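Local atomic coordinates of HD domain protein (Enterococcus faecalis, PDB entry 4LRL), a protein that probably hydrolyses deoxyribonucleoside triphosphates such as dGTP as an allosterically regulated, metal-binding HD-domain phosphohydrolase. Residues C[98-106]-C[119-128]; C[154-162]-C[180-188]. All blocks are in the same frame, centred on the assembly; numbering follows the deposited sequence. Where two conformers were deposited one is given.

Contact 1 (C[98-106]-C[119-128]); sequences TRRICEIFQ and WNDDERLITL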
loop_
_atom_site.group_PDB
_atom_site.type_symbol
_atom_site.label_atom_id
_atom_site.label_comp_id
_atom_site.label_asym_id
_atom_site.label_seq_id
_atom_site.Cartn_x
_atom_site.Cartn_y
_atom_site.Cartn_z
ATOM N N THR C 98 0.331 0.094 23.080
ATOM C CA THR C 98 -0.075 -0.166 24.461
ATOM C C THR C 98 -1.174 0.810 24.886
ATOM O O THR C 98 -2.138 0.420 25.556
ATOM C CB THR C 98 1.137 -0.047 25.417
ATOM O OG1 THR C 98 2.120 -1.023 25.060
ATOM C CG2 THR C 98 0.740 -0.288 26.847
ATOM N N ARG C 99 -1.031 2.072 24.479
ATOM C CA ARG C 99 -2.044 3.080 24.778
ATOM C C ARG C 99 -3.361 2.724 24.090
ATOM O O ARG C 99 -4.432 2.838 24.684
ATOM C CB ARG C 99 -1.569 4.475 24.377
ATOM C CG ARG C 99 -2.529 5.588 24.756
ATOM C CD ARG C 99 -2.258 6.854 23.958
ATOM N NE ARG C 99 -2.561 6.729 22.533
ATOM C CZ ARG C 99 -3.784 6.725 21.991
ATOM N NH1 ARG C 99 -4.876 6.834 22.750
ATOM N NH2 ARG C 99 -3.920 6.613 20.667
ATOM N N ARG C 100 -3.281 2.262 22.847
ATOM C CA ARG C 100 -4.498 1.890 22.120
ATOM C C ARG C 100 -5.198 0.716 22.790
ATOM O O ARG C 100 -6.428 0.710 22.889
ATOM C CB ARG C 100 -4.199 1.618 20.646
ATOM C CG ARG C 100 -3.830 2.891 19.900
ATOM C CD ARG C 100 -3.387 2.654 18.480
ATOM N NE ARG C 100 -2.781 3.876 17.941
ATOM C CZ ARG C 100 -2.433 4.077 16.667
ATOM N NH1 ARG C 100 -1.888 5.234 16.314
ATOM N NH2 ARG C 100 -2.631 3.136 15.748
ATOM N N ILE C 101 -4.410 -0.247 23.276
ATOM C CA ILE C 101 -4.947 -1.432 23.962
ATOM C C ILE C 101 -5.627 -1.072 25.285
ATOM O O ILE C 101 -6.731 -1.535 25.556
ATOM C CB ILE C 101 -3.857 -2.529 24.192
ATOM C CG1 ILE C 101 -3.278 -2.967 22.847
ATOM C CG2 ILE C 101 -4.439 -3.733 24.945
ATOM C CD1 ILE C 101 -2.119 -3.942 22.928
ATOM N N CYS C 102 -4.956 -0.243 26.092
ATOM C CA CYS C 102 -5.489 0.234 27.361
ATOM C C CYS C 102 -6.793 0.995 27.164
ATOM O O CYS C 102 -7.728 0.857 27.951
ATOM C CB CYS C 102 -4.473 1.132 28.057
ATOM S SG CYS C 102 -3.039 0.271 28.714
ATOM N N GLU C 103 -6.836 1.792 26.102
ATOM C CA GLU C 103 -8.006 2.572 25.735
ATOM C C GLU C 103 -9.192 1.648 25.434
ATOM O O GLU C 103 -10.283 1.836 25.970
ATOM C CB GLU C 103 -7.670 3.455 24.527
ATOM C CG GLU C 103 -8.706 4.503 24.203
ATOM C CD GLU C 103 -8.645 5.730 25.108
ATOM O OE1 GLU C 103 -7.558 6.060 25.625
ATOM O OE2 GLU C 103 -9.694 6.381 25.285
ATOM N N ILE C 104 -8.951 0.642 24.595
ATOM C CA ILE C 104 -9.948 -0.375 24.253
ATOM C C ILE C 104 -10.368 -1.178 25.491
ATOM O O ILE C 104 -11.554 -1.425 25.710
ATOM C CB ILE C 104 -9.405 -1.310 23.133
ATOM C CG1 ILE C 104 -9.343 -0.556 21.798
ATOM C CG2 ILE C 104 -10.251 -2.562 22.979
ATOM C CD1 ILE C 104 -8.358 -1.150 20.783
ATOM N N PHE C 105 -9.384 -1.563 26.299
ATOM C CA PHE C 105 -9.623 -2.330 27.522
ATOM C C PHE C 105 -10.513 -1.549 28.469
ATOM O O PHE C 105 -11.430 -2.113 29.077
ATOM C CB PHE C 105 -8.298 -2.653 28.216
ATOM C CG PHE C 105 -7.629 -3.918 27.729
ATOM C CD1 PHE C 105 -6.634 -4.523 28.497
ATOM C CD2 PHE C 105 -7.998 -4.517 26.519
ATOM C CE1 PHE C 105 -6.000 -5.692 28.072
ATOM C CE2 PHE C 105 -7.373 -5.688 26.079
ATOM C CZ PHE C 105 -6.368 -6.279 26.863
ATOM N N GLN C 106 -10.247 -0.248 28.590
ATOM C CA GLN C 106 -10.986 0.583 29.535
ATOM C C GLN C 106 -12.433 0.796 29.109
ATOM O O GLN C 106 -13.340 0.677 29.933
ATOM C CB GLN C 106 -10.266 1.916 29.812
ATOM C CG GLN C 106 -11.044 2.934 30.681
ATOM C CD GLN C 106 -11.605 2.358 31.995
ATOM O OE1 GLN C 106 -11.093 1.376 32.543
ATOM N NE2 GLN C 106 -12.667 2.981 32.501
ATOM N N TRP C 119 -10.297 -5.110 33.157
ATOM C CA TRP C 119 -9.128 -4.243 33.175
ATOM C C TRP C 119 -9.303 -3.121 34.184
ATOM O O TRP C 119 -10.345 -2.479 34.238
ATOM C CB TRP C 119 -8.873 -3.670 31.778
ATOM C CG TRP C 119 -7.932 -2.502 31.753
ATOM C CD1 TRP C 119 -8.270 -1.186 31.678
ATOM C CD2 TRP C 119 -6.505 -2.546 31.825
ATOM N NE1 TRP C 119 -7.144 -0.404 31.681
ATOM C CE2 TRP C 119 -6.043 -1.213 31.774
ATOM C CE3 TRP C 119 -5.566 -3.584 31.920
ATOM C CZ2 TRP C 119 -4.679 -0.885 31.807
ATOM C CZ3 TRP C 119 -4.210 -3.258 31.958
ATOM C CH2 TRP C 119 -3.782 -1.917 31.905
ATOM N N ASN C 120 -8.270 -2.897 34.987
ATOM C CA ASN C 120 -8.281 -1.848 35.993
ATOM C C ASN C 120 -7.444 -0.653 35.542
ATOM O O ASN C 120 -6.214 -0.690 35.606
ATOM C CB ASN C 120 -7.769 -2.406 37.321
ATOM C CG ASN C 120 -7.605 -1.338 38.382
ATOM O OD1 ASN C 120 -8.001 -0.184 38.199
ATOM N ND2 ASN C 120 -7.014 -1.722 39.507
ATOM N N ASP C 121 -8.116 0.413 35.109
ATOM C CA ASP C 121 -7.439 1.547 34.479
ATOM C C ASP C 121 -6.488 2.325 35.402
ATOM O O ASP C 121 -5.744 3.199 34.935
ATOM C CB ASP C 121 -8.429 2.479 33.776
ATOM C CG ASP C 121 -7.791 3.236 32.618
ATOM O OD1 ASP C 121 -8.035 4.455 32.503
ATOM O OD2 ASP C 121 -7.041 2.625 31.820
ATOM N N ASP C 122 -6.484 1.994 36.696
ATOM C CA ASP C 122 -5.423 2.476 37.595
ATOM C C ASP C 122 -4.038 1.986 37.146
ATOM O O ASP C 122 -3.025 2.612 37.458
ATOM C CB ASP C 122 -5.687 2.072 39.056
ATOM C CG ASP C 122 -6.748 2.943 39.731
ATOM O OD1 ASP C 122 -7.310 2.505 40.768
ATOM O OD2 ASP C 122 -7.021 4.063 39.230
ATOM N N GLU C 123 -4.011 0.884 36.398
ATOM C CA GLU C 123 -2.769 0.306 35.877
ATOM C C GLU C 123 -2.246 0.990 34.617
ATOM O O GLU C 123 -1.142 0.693 34.172
ATOM C CB GLU C 123 -2.945 -1.191 35.597
ATOM C CG GLU C 123 -3.481 -2.012 36.768
ATOM C CD GLU C 123 -2.406 -2.454 37.754
ATOM O OE1 GLU C 123 -2.559 -3.542 38.339
ATOM O OE2 GLU C 123 -1.411 -1.723 37.949
ATOM N N ARG C 124 -3.025 1.900 34.038
ATOM C CA ARG C 124 -2.651 2.513 32.762
ATOM C C ARG C 124 -1.257 3.158 32.765
ATOM O O ARG C 124 -0.415 2.849 31.903
ATOM C CB ARG C 124 -3.701 3.528 32.282
ATOM C CG ARG C 124 -3.259 4.272 31.012
ATOM C CD ARG C 124 -4.340 5.127 30.392
ATOM N NE ARG C 124 -5.524 4.345 30.060
ATOM C CZ ARG C 124 -6.493 4.745 29.243
ATOM N NH1 ARG C 124 -7.531 3.955 29.028
ATOM N NH2 ARG C 124 -6.427 5.921 28.635
ATOM N N LEU C 125 -1.019 4.049 33.725
ATOM C CA LEU C 125 0.213 4.841 33.741
ATOM C C LEU C 125 1.480 3.994 33.866
ATOM O O LEU C 125 2.434 4.210 33.128
ATOM C CB LEU C 125 0.170 5.933 34.811
ATOM C CG LEU C 125 1.418 6.820 34.911
ATOM C CD1 LEU C 125 1.822 7.445 33.552
ATOM C CD2 LEU C 125 1.218 7.888 35.978
ATOM N N ILE C 126 1.478 3.034 34.785
ATOM C CA ILE C 126 2.596 2.102 34.924
ATOM C C ILE C 126 2.812 1.255 33.661
ATOM O O ILE C 126 3.949 0.931 33.309
ATOM C CB ILE C 126 2.450 1.187 36.188
ATOM C CG1 ILE C 126 3.716 0.340 36.383
ATOM C CG2 ILE C 126 1.207 0.309 36.103
ATOM C CD1 ILE C 126 3.658 -0.624 37.557
ATOM N N THR C 127 1.719 0.907 32.984
ATOM C CA THR C 127 1.797 0.094 31.783
ATOM C C THR C 127 2.399 0.908 30.626
ATOM O O THR C 127 3.206 0.383 29.846
ATOM C CB THR C 127 0.424 -0.496 31.401
ATOM O OG1 THR C 127 -0.157 -1.157 32.537
ATOM C CG2 THR C 127 0.563 -1.506 30.278
ATOM N N LEU C 128 2.018 2.184 30.534
ATOM C CA LEU C 128 2.547 3.075 29.505
ATOM C C LEU C 128 4.024 3.348 29.749
ATOM O O LEU C 128 4.828 3.364 28.813
ATOM C CB LEU C 128 1.751 4.382 29.447
ATOM C CG LEU C 128 0.299 4.264 28.993
ATOM C CD1 LEU C 128 -0.447 5.597 29.080
ATOM C CD2 LEU C 128 0.244 3.689 27.590
#

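Contact 2 (C[154-162]-C[180-188]); sequences EAITVQIIT and PEKVASVIT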
loop_
_atom_site.group_PDB
_atom_site.type_symbol
_atom_site.label_atom_id
_atom_site.label_comp_id
_atom_site.label_asym_id
_atom_site.label_seq_id
_atom_site.Cartn_x
_atom_site.Cartn_y
_atom_site.Cartn_z
ATOM N N GLU C 154 18.483 -6.029 29.738
ATOM C CA GLU C 154 17.417 -6.053 30.733
ATOM C C GLU C 154 17.932 -5.585 32.104
ATOM O O GLU C 154 17.312 -4.726 32.736
ATOM C CB GLU C 154 16.742 -7.424 30.829
ATOM C CG GLU C 154 15.619 -7.424 31.871
ATOM C CD GLU C 154 14.757 -8.669 31.870
ATOM O OE1 GLU C 154 13.972 -8.854 30.907
ATOM O OE2 GLU C 154 14.849 -9.437 32.855
ATOM N N ALA C 155 19.069 -6.125 32.548
ATOM C CA ALA C 155 19.689 -5.659 33.790
ATOM C C ALA C 155 19.913 -4.142 33.764
ATOM O O ALA C 155 19.617 -3.452 34.734
ATOM C CB ALA C 155 21.002 -6.400 34.070
ATOM N N ILE C 156 20.410 -3.632 32.641
ATOM C CA ILE C 156 20.693 -2.205 32.495
ATOM C C ILE C 156 19.426 -1.353 32.457
ATOM O O ILE C 156 19.385 -0.274 33.052
ATOM C CB ILE C 156 21.600 -1.935 31.286
ATOM C CG1 ILE C 156 22.994 -2.504 31.571
ATOM C CG2 ILE C 156 21.683 -0.441 30.991
ATOM C CD1 ILE C 156 23.752 -2.921 30.338
ATOM N N THR C 157 18.397 -1.846 31.772
ATOM C CA THR C 157 17.086 -1.217 31.784
ATOM C C THR C 157 16.602 -1.012 33.218
ATOM O O THR C 157 16.206 0.097 33.582
ATOM C CB THR C 157 16.048 -2.047 30.998
ATOM O OG1 THR C 157 16.436 -2.101 29.627
ATOM C CG2 THR C 157 14.667 -1.415 31.080
ATOM N N VAL C 158 16.650 -2.078 34.021
ATOM C CA VAL C 158 16.215 -2.027 35.412
ATOM C C VAL C 158 17.066 -1.025 36.183
ATOM O O VAL C 158 16.539 -0.240 36.974
ATOM C CB VAL C 158 16.259 -3.434 36.083
ATOM C CG1 VAL C 158 16.056 -3.340 37.604
ATOM C CG2 VAL C 158 15.224 -4.352 35.446
ATOM N N GLN C 159 18.373 -1.051 35.936
ATOM C CA GLN C 159 19.300 -0.074 36.507
ATOM C C GLN C 159 18.882 1.366 36.206
ATOM O O GLN C 159 18.850 2.198 37.105
ATOM C CB GLN C 159 20.717 -0.293 35.975
ATOM C CG GLN C 159 21.510 -1.384 36.658
ATOM C CD GLN C 159 22.938 -1.457 36.141
ATOM O OE1 GLN C 159 23.581 -0.433 35.895
ATOM N NE2 GLN C 159 23.442 -2.675 35.973
ATOM N N ILE C 160 18.567 1.651 34.943
ATOM C CA ILE C 160 18.222 3.008 34.516
ATOM C C ILE C 160 16.941 3.483 35.207
ATOM O O ILE C 160 16.788 4.662 35.554
ATOM C CB ILE C 160 18.065 3.083 32.981
ATOM C CG1 ILE C 160 19.424 2.866 32.302
ATOM C CG2 ILE C 160 17.438 4.421 32.552
ATOM C CD1 ILE C 160 19.321 2.407 30.874
ATOM N N ILE C 161 16.034 2.543 35.412
ATOM C CA ILE C 161 14.763 2.832 36.034
ATOM C C ILE C 161 14.934 3.045 37.530
ATOM O O ILE C 161 14.302 3.929 38.102
ATOM C CB ILE C 161 13.745 1.704 35.760
ATOM C CG1 ILE C 161 13.325 1.726 34.288
ATOM C CG2 ILE C 161 12.527 1.825 36.688
ATOM C CD1 ILE C 161 12.584 0.486 33.834
ATOM N N THR C 162 15.803 2.251 38.147
ATOM C CA THR C 162 15.936 2.240 39.605
ATOM C C THR C 162 17.133 3.040 40.154
ATOM O O THR C 162 17.291 3.153 41.367
ATOM C CB THR C 162 15.958 0.790 40.152
ATOM O OG1 THR C 162 17.083 0.092 39.614
ATOM C CG2 THR C 162 14.680 0.038 39.764
ATOM N N PRO C 180 9.305 3.625 40.719
ATOM C CA PRO C 180 10.415 3.086 39.927
ATOM C C PRO C 180 10.544 1.563 40.011
ATOM O O PRO C 180 10.672 0.908 38.970
ATOM C CB PRO C 180 11.645 3.764 40.538
ATOM C CG PRO C 180 11.123 5.030 41.105
ATOM C CD PRO C 180 9.766 4.688 41.636
ATOM N N GLU C 181 10.487 1.013 41.230
ATOM C CA GLU C 181 10.568 -0.433 41.459
ATOM C C GLU C 181 9.442 -1.149 40.714
ATOM O O GLU C 181 9.654 -2.170 40.061
ATOM C CB GLU C 181 10.515 -0.731 42.965
ATOM C CG GLU C 181 10.507 -2.209 43.350
ATOM C CD GLU C 181 9.105 -2.744 43.619
ATOM O OE1 GLU C 181 8.254 -1.977 44.128
ATOM O OE2 GLU C 181 8.860 -3.935 43.329
ATOM N N LYS C 182 8.238 -0.594 40.817
ATOM C CA LYS C 182 7.068 -1.156 40.134
ATOM C C LYS C 182 7.225 -1.169 38.607
ATOM O O LYS C 182 6.935 -2.179 37.967
ATOM C CB LYS C 182 5.789 -0.426 40.555
ATOM C CG LYS C 182 5.463 -0.546 42.045
ATOM C CD LYS C 182 4.083 0.013 42.370
ATOM C CE LYS C 182 3.632 -0.454 43.741
ATOM N NZ LYS C 182 2.323 0.140 44.159
ATOM N N VAL C 183 7.693 -0.067 38.020
ATOM C CA VAL C 183 7.944 -0.030 36.567
ATOM C C VAL C 183 8.943 -1.125 36.145
ATOM O O VAL C 183 8.737 -1.818 35.146
ATOM C CB VAL C 183 8.430 1.365 36.088
ATOM C CG1 VAL C 183 8.850 1.331 34.622
ATOM C CG2 VAL C 183 7.351 2.414 36.302
ATOM N N ALA C 184 10.006 -1.280 36.931
ATOM C CA ALA C 184 11.054 -2.252 36.654
ATOM C C ALA C 184 10.528 -3.678 36.745
ATOM O O ALA C 184 10.904 -4.531 35.939
ATOM C CB ALA C 184 12.233 -2.046 37.605
ATOM N N SER C 185 9.644 -3.919 37.716
ATOM C CA SER C 185 9.017 -5.227 37.923
ATOM C C SER C 185 8.113 -5.684 36.777
ATOM O O SER C 185 7.896 -6.890 36.605
ATOM C CB SER C 185 8.230 -5.243 39.241
ATOM O OG SER C 185 7.053 -4.452 39.166
ATOM N N VAL C 186 7.581 -4.736 36.007
ATOM C CA VAL C 186 6.783 -5.077 34.830
ATOM C C VAL C 186 7.702 -5.674 33.779
ATOM O O VAL C 186 7.369 -6.672 33.144
ATOM C CB VAL C 186 6.026 -3.853 34.226
ATOM C CG1 VAL C 186 5.268 -4.260 32.961
ATOM C CG2 VAL C 186 5.062 -3.269 35.227
ATOM N N ILE C 187 8.865 -5.051 33.618
ATOM C CA ILE C 187 9.855 -5.474 32.640
ATOM C C ILE C 187 10.494 -6.808 33.030
ATOM O O ILE C 187 10.730 -7.654 32.175
ATOM C CB ILE C 187 10.906 -4.349 32.405
ATOM C CG1 ILE C 187 10.277 -3.244 31.553
ATOM C CG2 ILE C 187 12.147 -4.874 31.700
ATOM C CD1 ILE C 187 10.694 -1.867 31.942
ATOM N N THR C 188 10.747 -7.006 34.322
ATOM C CA THR C 188 11.303 -8.265 34.796
ATOM C C THR C 188 10.206 -9.320 34.921
ATOM O O THR C 188 10.482 -10.482 35.238
ATOM C CB THR C 188 12.032 -8.112 36.150
ATOM O OG1 THR C 188 11.081 -7.823 37.181
ATOM C CG2 THR C 188 13.077 -7.010 36.084
#

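Contact 1 (C[98-106]-C[119-128])
Phe-105 and Trp-119 meet edge to face in the HD domain, Trp-119 sitting on the loop that leads into helix 124-133, whose first turns run nearly antiparallel to helix 98-106, the short axes at 159°. The Phe-105 edge is directed at the indole face, offset, with the planes 62° apart. Phe-105 CB also lies over the five-membered ring of Trp-119 in a CH-pi contact, 3.9 Å from its centroid. Farther along the indole, Cys-102 SG comes obliquely to the six-membered ring, 3.7 Å from Trp-119 CZ2. Toward residue 128 the interface becomes aliphatic: Thr-98 CG2 approaches Thr-127 CG2 at 3.6 Å, and Leu-128 CD2 rests on the backbone of Arg-99.

The polar margin is a salt-bridge network of Glu-103, Asp-121 and Arg-124. Arg-124 starts with CG anti to the backbone N (chi1 175°) and turns at chi3, which brings the guanidinium up to helix 98-106; there NH2 gives a weak, bent bond to Glu-103 OE1, the two flat groups well turned from one another. The other oxygen of Glu-103, OE2, forms a salt bridge with Arg-107. Beside this network, the Gln-106 amide stacks on the Asp-121 carboxylate, their planes nearly parallel.

In the next shell, Ile-101 CG2 covers one face of the Phe-105 ring, and strand 235-238 supplies Pro-237 against both aromatics. Asp-121 OD2 fixes both the indole and the arginine: its syn lone pair takes Arg-124 NE at 2.9 Å, while on its anti side Trp-119 NE1 donates an almost straight bond of 3.0 Å to the same OD2, the oxygen lying close to the indole plane.

Contact 2 (C[154-162]-C[180-188])
Ile-161 drops as a knob into a hole formed by Pro-180, Val-183, Ala-184 and Ile-187 of the facing helix. Its two branches do separate work. CG1 lies anti to the carbonyl carbon (chi1 -71°) and carries CD1 out to meet Ile-187 CD1 tip to tip at 3.6 Å, with Val-183 CG1 crossing at about a right angle, 3.9 Å from Ile-161 CD1. The other branch, Ile-161 CG2, lies over the first turn of the partner helix, close to the carbonyl oxygen of Pro-180 and 4.0 Å from Ala-184 CB.

The small side chain of Ala-184 lets the backbones come near at the middle of the contact: the CA atoms of Val-158 and Ala-184 are 5.3 Å apart, and Val-158 CG1 touches Ala-184 CB. The second methyl of Val-158, CG2, meets Thr-188 CG2 at 3.5 Å, the two side chains crossing nearly perpendicularly. Thr-162 presents its methyl to Ala-184 as well, CG2 to CB at 3.9 Å. That orientation comes with chi1 at 61°, which turns OG1 back onto its own helix, where it bonds to Val-158 O at 2.7 Å from above the carbonyl plane; the same oxygen accepts Thr-162 N. Thr-157 follows the same division, CG2 facing Ile-187 CD1 while OG1 bonds to His-153 O.

No hydrogen bond joins the two segments; the contact is mainly between apolar groups, with Leu-172 of helix 167-175 closing on Ile-161 and Pro-180. The short axes run 8.8 Å apart at 164°. The arrangement is a single knob-into-hole contact in a nearly antiparallel helix pair, here within the all-helical HD domain, beside the metal ligands His-134 and Asp-135.

How the contacts relate
Contacts 1 and 2 follow one another along the chain inside the HD domain, with centres about 19 Å apart, and helix 124-133 brings them together. Its Ile-126, on segment 119-128, packs against segment 180-188, with CD1 3.8 Å from Val-186 CG2. The same helix leads to His-134 and Asp-135, which bind nickel with His-90 and Asp-207. Thr-98 of contact 1 and Thr-157 of contact 2 each have side chains about 10 Å from the nickel ion, while the Ile-187 side chain is about 5 Å from that of His-134. Both pairs thus belong to the helical surroundings of the metal site without supplying a ligand.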